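Local coordinates for protein alpha-L-rhamnosidase (PDB 6GSZ) that probably hydrolyses terminal non-reducing alpha-L-rhamnose residues of alpha-L-rhamnosides, and binds calcium, at residues 530-535 with 557-562; 550-555 with 611-616; 616-619 with 625-628. One frame throughout, in Å; residues are numbered along the deposited sequence.

Contact 1 of 3, residues 530-535 with 557-562; sequences AIVGVP and DWVDKG. With NAG (2-acetamido-2-deoxy-beta-D-glucopyranose), chain D; NAG (2-acetamido-2-deoxy-beta-D-glucopyranose), chain B; BMA (beta-D-mannopyranose), chain C; MAN (alpha-D-mannopyranose), chain E.
W558 meets I531 and V532 where helices 530-542 and 545-562, successive antiparallel helices of the six-hairpin glycosidase domain, pair in an (alpha/alpha)6-type helical barrel; the short segments run at 167° with their axes 10.1 Å apart. The tryptophan can be followed outward. Its CB lies closest of all to the partner helix, with I531 CG2 3.4 Å from W558 CB. At CG the same methyl is still within touch. W558 CD1 is shared between the two residues, nearest V532 CG2 at 3.8 Å, the valine and tryptophan side chains crossing at about a right angle. Further out, NE1 hydrogen-bonds D529 OD1, just before the 530-535 segment, so the one polar atom of the ring is satisfied. With CG anti to the backbone N (chi1 168°), the indole is laid against the neighbouring helix. V559 adds a looser contact, its CG2 reaching V532 CG2.

The far side of the 557-562 turn faces an N-glycan and a calcium ion. D560 OD1 accepts a bond from O6 of the chain D NAG and also pairs with Y629 OH. The peptide O of D560 receives N2 of the chain B NAG at 165°. K561 holds the calcium ion through its carbonyl O, together with S506 O, while its extended chain donates a hydrogen bond from NZ to O6 of the MAN, 3.0 Å.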
loop_
_atom_site.group_PDB
_atom_site.type_symbol
_atom_site.label_atom_id
_atom_site.label_comp_id
_atom_site.label_asym_id
_atom_site.label_seq_id
_atom_site.Cartn_x
_atom_site.Cartn_y
_atom_site.Cartn_z
ATOM N N ALA A 530 -10.628 5.112 -10.713
ATOM C CA ALA A 530 -9.439 5.191 -9.881
ATOM C C ALA A 530 -8.345 6.087 -10.465
ATOM O O ALA A 530 -7.546 6.670 -9.686
ATOM C CB ALA A 530 -8.874 3.822 -9.620
ATOM N N ILE A 531 -8.281 6.155 -11.805
ATOM C CA ILE A 531 -7.221 6.933 -12.462
ATOM C C ILE A 531 -7.393 8.454 -12.228
ATOM O O ILE A 531 -6.450 9.217 -12.491
ATOM C CB ILE A 531 -7.134 6.564 -13.960
ATOM C CG1 ILE A 531 -5.811 6.949 -14.617
ATOM C CG2 ILE A 531 -8.341 7.084 -14.735
ATOM C CD1 ILE A 531 -4.654 6.218 -14.079
ATOM N N VAL A 532 -8.589 8.850 -11.769
ATOM C CA VAL A 532 -8.877 10.238 -11.332
ATOM C C VAL A 532 -8.798 10.314 -9.807
ATOM O O VAL A 532 -8.187 11.215 -9.246
ATOM C CB VAL A 532 -10.262 10.716 -11.827
ATOM C CG1 VAL A 532 -10.504 12.183 -11.441
ATOM C CG2 VAL A 532 -10.419 10.566 -13.331
ATOM N N GLY A 533 -9.544 9.430 -9.163
ATOM C CA GLY A 533 -9.777 9.511 -7.712
ATOM C C GLY A 533 -8.524 9.301 -6.873
ATOM O O GLY A 533 -8.325 9.900 -5.808
ATOM N N VAL A 534 -7.695 8.310 -7.263
ATOM C CA VAL A 534 -6.501 8.024 -6.462
ATOM C C VAL A 534 -5.541 9.222 -6.564
ATOM O O VAL A 534 -5.077 9.702 -5.532
ATOM C CB VAL A 534 -5.867 6.655 -6.747
ATOM C CG1 VAL A 534 -4.638 6.427 -5.891
ATOM C CG2 VAL A 534 -6.889 5.574 -6.439
ATOM N N PRO A 535 -5.228 9.767 -7.759
ATOM C CA PRO A 535 -4.485 11.036 -7.859
ATOM C C PRO A 535 -5.097 12.199 -7.060
ATOM O O PRO A 535 -4.343 12.929 -6.376
ATOM C CB PRO A 535 -4.443 11.316 -9.364
ATOM C CG PRO A 535 -4.438 9.920 -9.957
ATOM C CD PRO A 535 -5.442 9.181 -9.098
ATOM N N ASP A 557 -7.513 11.734 -19.891
ATOM C CA ASP A 557 -7.801 10.828 -20.999
ATOM C C ASP A 557 -8.945 9.878 -20.626
ATOM O O ASP A 557 -9.736 9.511 -21.498
ATOM C CB ASP A 557 -6.578 10.008 -21.392
ATOM C CG ASP A 557 -5.542 10.752 -22.213
ATOM O OD1 ASP A 557 -5.855 11.854 -22.731
ATOM O OD2 ASP A 557 -4.401 10.220 -22.354
ATOM N N TRP A 558 -9.052 9.490 -19.350
ATOM C CA TRP A 558 -10.146 8.659 -18.914
ATOM C C TRP A 558 -11.500 9.346 -19.168
ATOM O O TRP A 558 -12.433 8.752 -19.735
ATOM C CB TRP A 558 -9.981 8.293 -17.451
ATOM C CG TRP A 558 -11.177 7.675 -16.814
ATOM C CD1 TRP A 558 -11.937 8.221 -15.836
ATOM C CD2 TRP A 558 -11.780 6.403 -17.098
ATOM N NE1 TRP A 558 -12.962 7.396 -15.473
ATOM C CE2 TRP A 558 -12.881 6.249 -16.230
ATOM C CE3 TRP A 558 -11.494 5.345 -17.980
ATOM C CZ2 TRP A 558 -13.715 5.137 -16.228
ATOM C CZ3 TRP A 558 -12.329 4.252 -17.981
ATOM C CH2 TRP A 558 -13.391 4.116 -17.088
ATOM N N VAL A 559 -11.621 10.597 -18.693
ATOM C CA VAL A 559 -12.880 11.304 -18.857
ATOM C C VAL A 559 -13.128 11.558 -20.353
ATOM O O VAL A 559 -14.255 11.394 -20.839
ATOM C CB VAL A 559 -12.888 12.584 -18.035
ATOM C CG1 VAL A 559 -14.102 13.448 -18.292
ATOM C CG2 VAL A 559 -12.809 12.224 -16.566
ATOM N N ASP A 560 -12.093 11.989 -21.078
ATOM C CA ASP A 560 -12.281 12.417 -22.440
ATOM C C ASP A 560 -12.576 11.241 -23.394
ATOM O O ASP A 560 -13.327 11.423 -24.377
ATOM C CB ASP A 560 -11.062 13.155 -22.954
ATOM C CG ASP A 560 -10.840 14.521 -22.322
ATOM O OD1 ASP A 560 -11.796 15.042 -21.632
ATOM O OD2 ASP A 560 -9.735 15.071 -22.581
ATOM N N LYS A 561 -11.889 10.108 -23.198
ATOM C CA LYS A 561 -11.833 9.063 -24.224
ATOM C C LYS A 561 -12.094 7.644 -23.687
ATOM O O LYS A 561 -12.302 6.705 -24.477
ATOM C CB LYS A 561 -10.460 9.109 -24.903
ATOM C CG LYS A 561 -10.162 10.404 -25.638
ATOM C CD LYS A 561 -8.814 10.431 -26.338
ATOM C CE LYS A 561 -8.455 11.773 -26.921
ATOM N NZ LYS A 561 -7.104 11.718 -27.544
ATOM N N GLY A 562 -11.949 7.451 -22.372
ATOM C CA GLY A 562 -12.125 6.141 -21.759
ATOM C C GLY A 562 -13.580 5.784 -21.470
ATOM O O GLY A 562 -14.064 4.737 -21.854
HETATM C C1 NAG D . -13.791 19.049 -22.552
HETATM C C2 NAG D . -12.414 18.819 -23.257
HETATM C C3 NAG D . -12.606 17.935 -24.489
HETATM C C4 NAG D . -13.395 16.667 -24.110
HETATM C C5 NAG D . -14.613 16.953 -23.267
HETATM C C6 NAG D . -15.253 15.694 -22.679
HETATM C C7 NAG D . -10.826 20.598 -22.882
HETATM C C8 NAG D . -10.231 21.888 -23.339
HETATM N N2 NAG D . -11.762 20.045 -23.646
HETATM O O3 NAG D . -11.331 17.605 -25.053
HETATM O O4 NAG D . -13.922 16.018 -25.284
HETATM O O5 NAG D . -14.327 17.844 -22.155
HETATM O O6 NAG D . -14.509 15.189 -21.548
HETATM O O7 NAG D . -10.490 20.108 -21.782
HETATM C C1 NAG B . -13.120 15.019 -25.871
HETATM C C2 NAG B . -14.027 14.103 -26.651
HETATM C C3 NAG B . -13.200 13.107 -27.454
HETATM C C4 NAG B . -12.143 13.833 -28.277
HETATM C C5 NAG B . -11.302 14.751 -27.400
HETATM C C6 NAG B . -10.339 15.589 -28.230
HETATM C C7 NAG B . -16.197 13.668 -25.604
HETATM C C8 NAG B . -16.917 12.828 -24.597
HETATM N N2 NAG B . -14.898 13.402 -25.756
HETATM O O3 NAG B . -14.055 12.343 -28.315
HETATM O O4 NAG B . -11.282 12.863 -28.835
HETATM O O5 NAG B . -12.180 15.647 -26.726
HETATM O O6 NAG B . -9.642 16.479 -27.328
HETATM O O7 NAG B . -16.772 14.578 -26.210
HETATM C C1 BMA C . -11.203 12.856 -30.267
HETATM C C2 BMA C . -9.881 12.265 -30.735
HETATM C C3 BMA C . -9.889 12.182 -32.273
HETATM C C4 BMA C . -11.113 11.405 -32.751
HETATM C C5 BMA C . -12.413 11.888 -32.122
HETATM C C6 BMA C . -13.530 10.875 -32.341
HETATM O O2 BMA C . -9.777 10.979 -30.156
HETATM O O3 BMA C . -8.741 11.482 -32.748
HETATM O O4 BMA C . -11.208 11.570 -34.160
HETATM O O5 BMA C . -12.275 12.084 -30.708
HETATM O O6 BMA C . -14.708 11.435 -31.762
HETATM C C1 MAN E . -7.854 12.313 -33.523
HETATM C C2 MAN E . -6.858 11.401 -34.260
HETATM C C3 MAN E . -5.873 10.802 -33.266
HETATM C C4 MAN E . -5.319 11.847 -32.302
HETATM C C5 MAN E . -6.435 12.693 -31.669
HETATM C C6 MAN E . -5.968 13.769 -30.689
HETATM O O2 MAN E . -6.071 12.113 -35.238
HETATM O O3 MAN E . -4.752 10.253 -33.973
HETATM O O4 MAN E . -4.605 11.118 -31.296
HETATM O O5 MAN E . -7.221 13.311 -32.706
HETATM O O6 MAN E . -6.951 13.931 -29.633
#

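Contact 2 of 3, residues 550-555 with 611-616; sequences EQYGGA and DMLANI. With NAG (2-acetamido-2-deoxy-beta-D-glucopyranose), chain F.
Y552 points its ring at helix 598-619 so that two aliphatic side chains meet it differently. I616 CG2 sits at the ring edge, near its plane, 3.6 Å from Y552 CD1; the two side chains run alongside each other in opposite senses. L613 instead crosses the tyrosine at about a right angle, its CD1 lying 3.6 Å from Y552 CE1. Y552 and L613 leave their backbones aimed beside the partner helix; it is their ends that come nearer, and in both CG is anti to the backbone N (chi1 -174° for Y552, -177° for L613). A555, whose CB does point across, fills in beside the leucine, with CB 4.1 Å from L613 CD1. L613 CD1 therefore touches both the ring and the alanine. No hydrogen bond joins the two segments: the buried interface is entirely apolar, and the tyrosine hydroxyl finds its partner just beyond, in S617 OG.

On the other side of helix 598-619, N615 ND2 carries the chain F NAG through a 1.4 Å bond to its C1. D611, one turn earlier, receives that sugar's acetamide, N2 donating to D611 OD2 over 2.9 Å. The acetamide methyl C8 rests near M612 CG, so the acetamide is held by one hydrogen bond and a methyl contact. The two short segments run at 147°, with an aromatic ring and aliphatic side chains packed between them; such antiparallel helix packing is that of the (alpha/alpha)6 barrel of six-hairpin glycosidases.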
loop_
_atom_site.group_PDB
_atom_site.type_symbol
_atom_site.label_atom_id
_atom_site.label_comp_id
_atom_site.label_asym_id
_atom_site.label_seq_id
_atom_site.Cartn_x
_atom_site.Cartn_y
_atom_site.Cartn_z
ATOM N N GLU A 550 2.026 14.772 -13.229
ATOM C CA GLU A 550 2.332 13.520 -13.970
ATOM C C GLU A 550 1.103 12.621 -14.072
ATOM O O GLU A 550 1.002 11.833 -15.039
ATOM C CB GLU A 550 3.568 12.865 -13.372
ATOM C CG GLU A 550 3.367 11.963 -12.206
ATOM C CD GLU A 550 4.635 11.633 -11.426
ATOM O OE1 GLU A 550 5.590 12.476 -11.472
ATOM O OE2 GLU A 550 4.640 10.581 -10.736
ATOM N N GLN A 551 0.187 12.722 -13.108
ATOM C CA GLN A 551 -1.025 11.899 -13.056
ATOM C C GLN A 551 -2.195 12.516 -13.847
ATOM O O GLN A 551 -3.248 11.884 -14.011
ATOM C CB GLN A 551 -1.372 11.592 -11.604
ATOM C CG GLN A 551 -0.332 10.678 -10.975
ATOM C CD GLN A 551 -0.317 10.650 -9.467
ATOM O OE1 GLN A 551 -1.231 11.154 -8.808
ATOM N NE2 GLN A 551 0.712 10.035 -8.893
ATOM N N TYR A 552 -2.024 13.758 -14.304
ATOM C CA TYR A 552 -3.085 14.458 -14.964
ATOM C C TYR A 552 -3.528 13.814 -16.268
ATOM O O TYR A 552 -4.753 13.674 -16.502
ATOM C CB TYR A 552 -2.712 15.919 -15.221
ATOM C CG TYR A 552 -3.844 16.738 -15.775
ATOM C CD1 TYR A 552 -4.908 17.105 -14.972
ATOM C CD2 TYR A 552 -3.884 17.116 -17.104
ATOM C CE1 TYR A 552 -5.930 17.908 -15.444
ATOM C CE2 TYR A 552 -4.919 17.904 -17.604
ATOM C CZ TYR A 552 -5.960 18.275 -16.778
ATOM O OH TYR A 552 -6.977 19.073 -17.246
ATOM N N GLY A 553 -2.551 13.381 -17.078
ATOM C CA GLY A 553 -2.929 12.856 -18.393
ATOM C C GLY A 553 -3.808 11.615 -18.299
ATOM O O GLY A 553 -4.792 11.466 -19.033
ATOM N N GLY A 554 -3.532 10.763 -17.314
ATOM C CA GLY A 554 -4.382 9.595 -17.106
ATOM C C GLY A 554 -5.816 9.971 -16.777
ATOM O O GLY A 554 -6.793 9.405 -17.297
ATOM N N ALA A 555 -5.957 10.923 -15.841
ATOM C CA ALA A 555 -7.275 11.388 -15.418
ATOM C C ALA A 555 -8.054 12.031 -16.578
ATOM O O ALA A 555 -9.210 11.704 -16.804
ATOM C CB ALA A 555 -7.103 12.347 -14.241
ATOM N N ASP A 611 -16.035 16.432 -11.692
ATOM C CA ASP A 611 -15.835 17.450 -10.664
ATOM C C ASP A 611 -14.366 17.435 -10.187
ATOM O O ASP A 611 -13.662 18.468 -10.143
ATOM C CB ASP A 611 -16.767 17.151 -9.508
ATOM C CG ASP A 611 -16.859 18.213 -8.437
ATOM O OD1 ASP A 611 -16.796 19.395 -8.782
ATOM O OD2 ASP A 611 -17.067 17.822 -7.273
ATOM N N MET A 612 -13.855 16.218 -9.914
ATOM C CA MET A 612 -12.467 16.083 -9.477
ATOM C C MET A 612 -11.528 16.595 -10.568
ATOM O O MET A 612 -10.514 17.279 -10.262
ATOM C CB MET A 612 -12.092 14.645 -9.120
ATOM C CG MET A 612 -12.659 14.161 -7.783
ATOM S SD MET A 612 -12.054 12.531 -7.324
ATOM C CE MET A 612 -12.831 11.436 -8.511
ATOM N N LEU A 613 -11.830 16.275 -11.828
ATOM C CA LEU A 613 -10.951 16.695 -12.926
ATOM C C LEU A 613 -10.976 18.238 -13.102
ATOM O O LEU A 613 -9.942 18.831 -13.365
ATOM C CB LEU A 613 -11.313 15.935 -14.212
ATOM C CG LEU A 613 -10.405 16.230 -15.418
ATOM C CD1 LEU A 613 -8.939 15.873 -15.131
ATOM C CD2 LEU A 613 -10.935 15.469 -16.621
ATOM N N ALA A 614 -12.146 18.867 -12.949
ATOM C CA ALA A 614 -12.245 20.332 -12.936
ATOM C C ALA A 614 -11.320 20.891 -11.850
ATOM O O ALA A 614 -10.568 21.824 -12.108
ATOM C CB ALA A 614 -13.667 20.790 -12.720
ATOM N N ASN A 615 -11.403 20.316 -10.642
ATOM C CA ASN A 615 -10.680 20.817 -9.491
ATOM C C ASN A 615 -9.177 20.611 -9.661
ATOM O O ASN A 615 -8.381 21.507 -9.355
ATOM C CB ASN A 615 -11.237 20.245 -8.195
ATOM C CG ASN A 615 -12.603 20.817 -7.880
ATOM O OD1 ASN A 615 -13.228 21.512 -8.714
ATOM N ND2 ASN A 615 -13.084 20.513 -6.692
ATOM N N ILE A 616 -8.790 19.433 -10.179
ATOM C CA ILE A 616 -7.365 19.181 -10.443
ATOM C C ILE A 616 -6.850 20.167 -11.493
ATOM O O ILE A 616 -5.740 20.706 -11.377
ATOM C CB ILE A 616 -7.162 17.715 -10.904
ATOM C CG1 ILE A 616 -7.427 16.737 -9.766
ATOM C CG2 ILE A 616 -5.798 17.558 -11.520
ATOM C CD1 ILE A 616 -7.616 15.322 -10.319
HETATM C C1 NAG F . -14.393 20.972 -6.316
HETATM C C2 NAG F . -14.914 20.171 -5.136
HETATM C C3 NAG F . -16.295 20.698 -4.713
HETATM C C4 NAG F . -16.237 22.198 -4.509
HETATM C C5 NAG F . -15.629 22.880 -5.728
HETATM C C6 NAG F . -15.466 24.387 -5.551
HETATM C C7 NAG F . -14.370 17.822 -4.777
HETATM C C8 NAG F . -14.565 16.426 -5.300
HETATM N N2 NAG F . -14.971 18.782 -5.473
HETATM O O3 NAG F . -16.683 20.045 -3.505
HETATM O O4 NAG F . -17.602 22.644 -4.374
HETATM O O5 NAG F . -14.329 22.317 -5.961
HETATM O O6 NAG F . -14.603 24.698 -4.427
HETATM O O7 NAG F . -13.679 18.056 -3.809
#

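Contact 3 of 3, residues 616-619 with 625-628; sequences ISTS and EASN. With NAG (2-acetamido-2-deoxy-beta-D-glucopyranose), chain D.
S617 overlaps the start of the next helix: its CB lies 3.6 Å from the backbone N of A626, and A626 CB comes within 3.8 Å of S617 CB. This is a short helix-helix connection of the six-hairpin glycosidase domain, helix 598-619 ending and helix 623-644 beginning within a few residues, so that the CA atoms of S617 and A626 are only 4.9 Å apart. Such closeness suits small residues, serine against alanine. S617 OG lies beside E625 CB, but its hydroxyl is satisfied by L613 O, one turn back, and by the tyrosine Y552. T618 behaves alike: OG1 bonds to A614 O and, standing anti to the carbonyl carbon (chi1 -62°), also presents itself to A626 CB at 3.3 Å. Neither hydroxyl bonds across the segments; the approach is van der Waals, at the more exposed end of this junction.

The same helix turn carries a glycan, attached at N628. Three residues before it, E625 CG lies 3.6 Å from the acetamide O7 of the chain D NAG. That sugar is covalently bound to N628, whose ND2 is 1.4 Å from the NAG C1.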
loop_
_atom_site.group_PDB
_atom_site.type_symbol
_atom_site.label_atom_id
_atom_site.label_comp_id
_atom_site.label_asym_id
_atom_site.label_seq_id
_atom_site.Cartn_x
_atom_site.Cartn_y
_atom_site.Cartn_z
ATOM N N ILE A 616 -8.790 19.433 -10.179
ATOM C CA ILE A 616 -7.365 19.181 -10.443
ATOM C C ILE A 616 -6.850 20.167 -11.493
ATOM O O ILE A 616 -5.740 20.706 -11.377
ATOM C CB ILE A 616 -7.162 17.715 -10.904
ATOM C CG1 ILE A 616 -7.427 16.737 -9.766
ATOM C CG2 ILE A 616 -5.798 17.558 -11.520
ATOM C CD1 ILE A 616 -7.616 15.322 -10.319
ATOM N N SER A 617 -7.684 20.407 -12.525
ATOM C CA SER A 617 -7.317 21.362 -13.575
ATOM C C SER A 617 -7.044 22.743 -12.943
ATOM O O SER A 617 -6.057 23.369 -13.267
ATOM C CB SER A 617 -8.404 21.427 -14.665
ATOM O OG SER A 617 -8.546 20.156 -15.289
ATOM N N THR A 618 -7.923 23.178 -12.039
ATOM C CA THR A 618 -7.732 24.455 -11.360
ATOM C C THR A 618 -6.432 24.471 -10.544
ATOM O O THR A 618 -5.653 25.417 -10.610
ATOM C CB THR A 618 -8.955 24.733 -10.499
ATOM O OG1 THR A 618 -10.089 24.834 -11.352
ATOM C CG2 THR A 618 -8.797 26.010 -9.714
ATOM N N SER A 619 -6.162 23.389 -9.816
ATOM C CA SER A 619 -4.945 23.277 -8.997
ATOM C C SER A 619 -3.699 23.447 -9.873
ATOM O O SER A 619 -2.668 23.987 -9.416
ATOM C CB SER A 619 -4.897 21.967 -8.226
ATOM O OG SER A 619 -5.951 21.875 -7.277
ATOM N N GLU A 625 -9.240 23.800 -19.484
ATOM C CA GLU A 625 -9.725 22.518 -18.979
ATOM C C GLU A 625 -10.652 22.699 -17.779
ATOM O O GLU A 625 -11.732 22.103 -17.739
ATOM C CB GLU A 625 -8.555 21.634 -18.588
ATOM C CG GLU A 625 -7.706 21.181 -19.786
ATOM C CD GLU A 625 -6.614 22.106 -20.309
ATOM O OE1 GLU A 625 -6.534 23.299 -19.939
ATOM O OE2 GLU A 625 -5.830 21.606 -21.151
ATOM N N ALA A 626 -10.262 23.568 -16.833
ATOM C CA ALA A 626 -11.062 23.737 -15.630
ATOM C C ALA A 626 -12.457 24.236 -16.015
ATOM O O ALA A 626 -13.467 23.705 -15.536
ATOM C CB ALA A 626 -10.404 24.693 -14.643
ATOM N N SER A 627 -12.523 25.253 -16.875
ATOM C CA SER A 627 -13.835 25.761 -17.288
ATOM C C SER A 627 -14.625 24.704 -18.062
ATOM O O SER A 627 -15.840 24.580 -17.855
ATOM C CB SER A 627 -13.713 27.020 -18.093
ATOM O OG SER A 627 -13.406 28.106 -17.243
ATOM N N ASN A 628 -13.945 23.946 -18.939
ATOM C CA ASN A 628 -14.584 22.932 -19.736
ATOM C C ASN A 628 -15.241 21.914 -18.811
ATOM O O ASN A 628 -16.414 21.560 -18.990
ATOM C CB ASN A 628 -13.552 22.210 -20.571
ATOM C CG ASN A 628 -14.131 21.215 -21.544
ATOM O OD1 ASN A 628 -15.097 21.487 -22.250
ATOM N ND2 ASN A 628 -13.541 20.034 -21.582
HETATM C C1 NAG D . -13.791 19.049 -22.552
HETATM C C2 NAG D . -12.414 18.819 -23.257
HETATM C C3 NAG D . -12.606 17.935 -24.489
HETATM C C4 NAG D . -13.395 16.667 -24.110
HETATM C C5 NAG D . -14.613 16.953 -23.267
HETATM C C6 NAG D . -15.253 15.694 -22.679
HETATM C C7 NAG D . -10.826 20.598 -22.882
HETATM C C8 NAG D . -10.231 21.888 -23.339
HETATM N N2 NAG D . -11.762 20.045 -23.646
HETATM O O3 NAG D . -11.331 17.605 -25.053
HETATM O O4 NAG D . -13.922 16.018 -25.284
HETATM O O5 NAG D . -14.327 17.844 -22.155
HETATM O O6 NAG D . -14.509 15.189 -21.548
HETATM O O7 NAG D . -10.490 20.108 -21.782
#

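How the contacts relate
From the N terminus, helix 530-542 comes first, and contact 1 closes a 21-residue, largely helical excursion back to it from the end of helix 545-562. Contact 2 begins inside that excursion, on the middle of helix 545-562, and ends on helix 598-619, so the two cross. Contact 3 opens on I616, where contact 2 ends, and closes a small turn onto helix 623-644. Four consecutive helices of the glycosidase domain are thereby tied in sequence. Contacts 1 and 2 touch through I531 and A555 and through G533 and M612; contacts 2 and 3 meet at Y552 and S617. The NAG on N628 also reaches D560, bridging contacts 3 and 1.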